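Local atomic coordinates of uncharacterized protein (Clostridium leptum, PDB entry 4PW1), a protein that is of unknown function but belongs to the DUF6836 family and folds into a nine-stranded antiparallel beta-sheet surrounded by alpha-helices. Residues Phe73-Met86 against Arg95-Leu107. Residues are numbered along the deposited sequence; the frame is centred on the assembly and turned at random.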
# COMPACT_ATOMS: atom_id res chain seq x y z
N PHE B 73 -12.19 0.98 -21.45
CA PHE B 73 -11.40 -0.06 -20.81
C PHE B 73 -10.11 -0.33 -21.55
O PHE B 73 -10.04 -0.18 -22.79
CB PHE B 73 -12.20 -1.35 -20.63
CG PHE B 73 -13.12 -1.33 -19.44
CD1 PHE B 73 -14.39 -0.81 -19.53
CD2 PHE B 73 -12.66 -1.78 -18.19
CE1 PHE B 73 -15.23 -0.80 -18.42
CE2 PHE B 73 -13.50 -1.80 -17.10
CZ PHE B 73 -14.79 -1.30 -17.21
N ARG B 74 -9.08 -0.67 -20.77
CA ARG B 74 -7.77 -1.04 -21.29
C ARG B 74 -7.47 -2.45 -20.86
O ARG B 74 -7.67 -2.81 -19.69
CB ARG B 74 -6.69 -0.07 -20.81
CG ARG B 74 -6.92 1.34 -21.33
CD ARG B 74 -5.69 2.22 -21.26
NE ARG B 74 -5.35 2.52 -19.88
CZ ARG B 74 -5.52 3.69 -19.28
NH1 ARG B 74 -6.03 4.74 -19.91
NH2 ARG B 74 -5.17 3.81 -18.01
N TYR B 75 -7.06 -3.25 -21.84
CA TYR B 75 -6.90 -4.68 -21.70
C TYR B 75 -5.47 -5.02 -21.40
O TYR B 75 -4.52 -4.49 -22.01
CB TYR B 75 -7.33 -5.36 -23.02
CG TYR B 75 -6.92 -6.79 -23.07
CD1 TYR B 75 -7.66 -7.76 -22.41
CD2 TYR B 75 -5.76 -7.18 -23.70
CE1 TYR B 75 -7.27 -9.09 -22.41
CE2 TYR B 75 -5.35 -8.49 -23.69
CZ TYR B 75 -6.13 -9.45 -23.03
OH TYR B 75 -5.73 -10.75 -23.06
N SER B 76 -5.31 -5.95 -20.48
CA SER B 76 -4.01 -6.50 -20.12
C SER B 76 -3.92 -7.96 -20.48
O SER B 76 -4.84 -8.71 -20.21
CB SER B 76 -3.83 -6.43 -18.59
OG SER B 76 -2.79 -7.28 -18.14
N GLY B 77 -2.75 -8.36 -20.99
CA GLY B 77 -2.47 -9.74 -21.28
C GLY B 77 -2.46 -10.66 -20.08
O GLY B 77 -2.45 -11.85 -20.23
N GLN B 78 -2.54 -10.11 -18.88
CA GLN B 78 -2.85 -10.92 -17.72
C GLN B 78 -4.35 -11.29 -17.56
O GLN B 78 -4.72 -11.86 -16.56
CB GLN B 78 -2.36 -10.18 -16.48
CG GLN B 78 -0.86 -9.97 -16.48
CD GLN B 78 -0.39 -9.17 -15.28
OE1 GLN B 78 -0.03 -7.99 -15.39
NE2 GLN B 78 -0.46 -9.78 -14.11
N ASP B 79 -5.18 -10.99 -18.55
CA ASP B 79 -6.64 -11.20 -18.50
C ASP B 79 -7.32 -10.28 -17.47
O ASP B 79 -8.06 -10.71 -16.59
CB ASP B 79 -7.02 -12.67 -18.30
CG ASP B 79 -8.36 -13.03 -19.00
OD1 ASP B 79 -8.94 -12.24 -19.80
OD2 ASP B 79 -8.82 -14.16 -18.72
N LEU B 80 -7.03 -9.00 -17.60
CA LEU B 80 -7.59 -7.97 -16.74
C LEU B 80 -8.08 -6.91 -17.67
O LEU B 80 -7.49 -6.68 -18.73
CB LEU B 80 -6.50 -7.39 -15.81
CG LEU B 80 -5.84 -8.41 -14.89
CD1 LEU B 80 -4.61 -7.82 -14.19
CD2 LEU B 80 -6.82 -8.90 -13.86
N ARG B 81 -9.13 -6.23 -17.26
CA ARG B 81 -9.59 -5.03 -17.92
C ARG B 81 -9.68 -3.90 -16.88
O ARG B 81 -10.30 -4.07 -15.84
CB ARG B 81 -10.96 -5.33 -18.55
CG ARG B 81 -10.77 -6.26 -19.77
CD ARG B 81 -11.96 -7.13 -20.00
NE ARG B 81 -11.83 -7.88 -21.26
CZ ARG B 81 -11.22 -9.05 -21.39
NH1 ARG B 81 -10.55 -9.62 -20.38
NH2 ARG B 81 -11.19 -9.61 -22.59
N PHE B 82 -9.05 -2.77 -17.19
CA PHE B 82 -9.01 -1.64 -16.30
C PHE B 82 -9.69 -0.44 -16.91
O PHE B 82 -9.41 -0.06 -18.05
CB PHE B 82 -7.57 -1.22 -16.04
CG PHE B 82 -6.72 -2.22 -15.34
CD1 PHE B 82 -6.64 -2.25 -13.96
CD2 PHE B 82 -5.93 -3.12 -16.06
CE1 PHE B 82 -5.82 -3.14 -13.33
CE2 PHE B 82 -5.07 -3.98 -15.42
CZ PHE B 82 -5.03 -4.01 -14.05
N LEU B 83 -10.51 0.23 -16.09
CA LEU B 83 -10.98 1.59 -16.37
C LEU B 83 -10.39 2.50 -15.33
O LEU B 83 -10.78 2.44 -14.15
CB LEU B 83 -12.49 1.60 -16.26
CG LEU B 83 -13.13 2.94 -16.55
CD1 LEU B 83 -13.02 3.26 -18.02
CD2 LEU B 83 -14.59 2.89 -16.12
N LYS B 84 -9.44 3.31 -15.74
CA LYS B 84 -8.65 4.13 -14.83
C LYS B 84 -9.05 5.59 -14.90
O LYS B 84 -8.94 6.21 -15.94
CB LYS B 84 -7.17 4.03 -15.13
CG LYS B 84 -6.27 4.60 -14.02
CD LYS B 84 -4.84 4.66 -14.54
CE LYS B 84 -3.81 4.78 -13.44
NZ LYS B 84 -4.01 6.01 -12.68
N ASP B 85 -9.44 6.13 -13.75
CA ASP B 85 -9.72 7.55 -13.59
C ASP B 85 -10.61 8.13 -14.69
O ASP B 85 -10.30 9.16 -15.25
CB ASP B 85 -8.42 8.34 -13.43
CG ASP B 85 -7.71 8.05 -12.13
OD1 ASP B 85 -8.36 7.66 -11.12
OD2 ASP B 85 -6.46 8.23 -12.10
N MSE B 86 -11.76 7.51 -14.94
CA MSE B 86 -12.75 8.12 -15.79
C MSE B 86 -13.37 9.31 -15.05
O MSE B 86 -13.91 9.15 -13.94
CB MSE B 86 -13.83 7.12 -16.23
CG MSE B 86 -14.84 7.77 -17.11
SE MSE B 86 -16.19 6.46 -17.65
CE MSE B 86 -17.08 6.02 -16.01
N ARG B 95 -17.64 16.59 -9.17
CA ARG B 95 -16.73 15.90 -10.07
C ARG B 95 -16.29 14.60 -9.46
O ARG B 95 -15.89 14.56 -8.30
CB ARG B 95 -15.53 16.80 -10.36
CG ARG B 95 -15.99 18.07 -11.05
CD ARG B 95 -14.84 18.97 -11.45
NE ARG B 95 -14.02 19.22 -10.29
CZ ARG B 95 -12.93 19.98 -10.31
NH1 ARG B 95 -12.55 20.57 -11.43
NH2 ARG B 95 -12.25 20.15 -9.19
N TYR B 96 -16.35 13.55 -10.24
CA TYR B 96 -15.99 12.22 -9.78
C TYR B 96 -14.90 11.59 -10.63
O TYR B 96 -14.75 11.91 -11.79
CB TYR B 96 -17.19 11.31 -9.85
CG TYR B 96 -18.26 11.67 -8.89
CD1 TYR B 96 -19.23 12.58 -9.25
CD2 TYR B 96 -18.30 11.10 -7.63
CE1 TYR B 96 -20.23 12.93 -8.38
CE2 TYR B 96 -19.30 11.45 -6.73
CZ TYR B 96 -20.27 12.37 -7.13
OH TYR B 96 -21.31 12.75 -6.32
N LEU B 97 -14.12 10.72 -10.01
CA LEU B 97 -13.29 9.76 -10.74
C LEU B 97 -13.89 8.40 -10.46
O LEU B 97 -14.16 8.04 -9.30
CB LEU B 97 -11.83 9.81 -10.27
CG LEU B 97 -11.03 11.05 -10.65
CD1 LEU B 97 -9.61 11.01 -10.11
CD2 LEU B 97 -11.02 11.26 -12.18
N VAL B 98 -14.13 7.66 -11.52
CA VAL B 98 -14.54 6.29 -11.46
C VAL B 98 -13.37 5.39 -11.88
O VAL B 98 -12.77 5.60 -12.94
CB VAL B 98 -15.68 5.99 -12.40
CG1 VAL B 98 -16.07 4.51 -12.35
CG2 VAL B 98 -16.86 6.87 -12.06
N ASN B 99 -13.11 4.37 -11.07
CA ASN B 99 -12.14 3.34 -11.37
C ASN B 99 -12.83 1.98 -11.29
O ASN B 99 -13.62 1.73 -10.38
CB ASN B 99 -10.97 3.39 -10.40
CG ASN B 99 -10.02 4.51 -10.74
OD1 ASN B 99 -9.15 4.34 -11.59
ND2 ASN B 99 -10.28 5.68 -10.21
N MSE B 100 -12.52 1.10 -12.25
CA MSE B 100 -13.05 -0.23 -12.23
C MSE B 100 -12.10 -1.20 -12.80
O MSE B 100 -11.24 -0.85 -13.58
CB MSE B 100 -14.33 -0.39 -13.10
CG MSE B 100 -15.39 0.56 -12.66
SE MSE B 100 -17.12 0.26 -13.73
CE MSE B 100 -17.23 -1.49 -13.53
N ALA B 101 -12.26 -2.45 -12.42
CA ALA B 101 -11.47 -3.52 -13.03
C ALA B 101 -12.24 -4.82 -13.01
O ALA B 101 -12.96 -5.11 -12.05
CB ALA B 101 -10.16 -3.71 -12.33
N LEU B 102 -11.99 -5.61 -14.03
CA LEU B 102 -12.48 -6.97 -14.12
C LEU B 102 -11.33 -7.93 -14.32
O LEU B 102 -10.38 -7.63 -15.06
CB LEU B 102 -13.46 -7.11 -15.30
CG LEU B 102 -14.79 -6.38 -15.07
CD1 LEU B 102 -14.71 -4.96 -15.57
CD2 LEU B 102 -15.89 -7.14 -15.79
N ASP B 103 -11.45 -9.08 -13.67
CA ASP B 103 -10.55 -10.20 -13.83
C ASP B 103 -11.38 -11.42 -14.25
O ASP B 103 -12.58 -11.30 -14.47
CB ASP B 103 -9.72 -10.38 -12.55
CG ASP B 103 -10.50 -10.95 -11.35
OD1 ASP B 103 -11.68 -11.32 -11.46
OD2 ASP B 103 -9.90 -11.03 -10.24
N PRO B 104 -10.77 -12.60 -14.36
CA PRO B 104 -11.59 -13.75 -14.82
C PRO B 104 -12.77 -14.12 -13.92
O PRO B 104 -13.65 -14.80 -14.39
CB PRO B 104 -10.58 -14.90 -14.88
CG PRO B 104 -9.25 -14.20 -15.13
CD PRO B 104 -9.34 -12.93 -14.32
N ASN B 105 -12.80 -13.68 -12.67
CA ASN B 105 -13.94 -13.92 -11.81
C ASN B 105 -15.00 -12.82 -11.86
O ASN B 105 -16.01 -12.92 -11.18
CB ASN B 105 -13.51 -14.13 -10.37
CG ASN B 105 -12.87 -15.48 -10.17
OD1 ASN B 105 -13.48 -16.50 -10.44
ND2 ASN B 105 -11.63 -15.49 -9.73
N GLY B 106 -14.78 -11.79 -12.67
CA GLY B 106 -15.78 -10.71 -12.81
C GLY B 106 -15.30 -9.40 -12.24
O GLY B 106 -14.11 -9.06 -12.35
N LEU B 107 -16.23 -8.62 -11.67
CA LEU B 107 -15.92 -7.30 -11.16
C LEU B 107 -15.16 -7.45 -9.87
O LEU B 107 -15.70 -7.95 -8.90
CB LEU B 107 -17.20 -6.48 -10.92
CG LEU B 107 -16.99 -5.05 -10.40
CD1 LEU B 107 -16.30 -4.19 -11.48
CD2 LEU B 107 -18.31 -4.40 -10.03
O HOH W 1 -10.90 -9.44 -17.53
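R81 and L102 form a hydrogen-bonded antiparallel pair, and L83 with M100 and M86 with V98 form two more; each pair is closed by two backbone N-H...O=C bonds. Between the last two pairs the register slips by one residue, because K84 and D85 together stand opposite N99. The amide of N99 spans this bulge with both ends. N99 OD1 accepts a hydrogen bond from the backbone N of D85 at 2.8 Å, the donor standing well above the carbonyl plane, while N99 ND2 gives a nearly straight bond to D85 OD1 at 2.9 Å. The second bond leaves in the amide plane but reaches the carboxylate on its anti side, with the two planes 84° apart. D85 has CG beside its own backbone N (chi1 -69°), which turns OD1 toward the N99 amide, beside L97 CD1; OD2 makes a weak salt bridge to K84 NZ.

Apolar contacts follow on the face carrying L83, M86, V98, M100 and L102. The selenomethionine M86 extends alongside V98, then bends at its last torsion (chi3 66°) to set CE 3.9 Å from V98 CB. The side chains of F73 and L102 cross at about a right angle, with F73 CE2 3.7 Å from L102 CD1, and helix 44-58 covers F73 and M100. On the other face, carrying F82 and A101, F82 CD1 lies 4.1 Å from A101 CB.

At the far end a water accepts from R81 NH1 and donates weakly to D79 O and L102 O; R81 NH1 also makes a salt bridge to D79 OD1, and NE another to E43. Strands 80-89 and 95-103 thus form an antiparallel hairpin interrupted by a beta bulge, within the nine-stranded sheet.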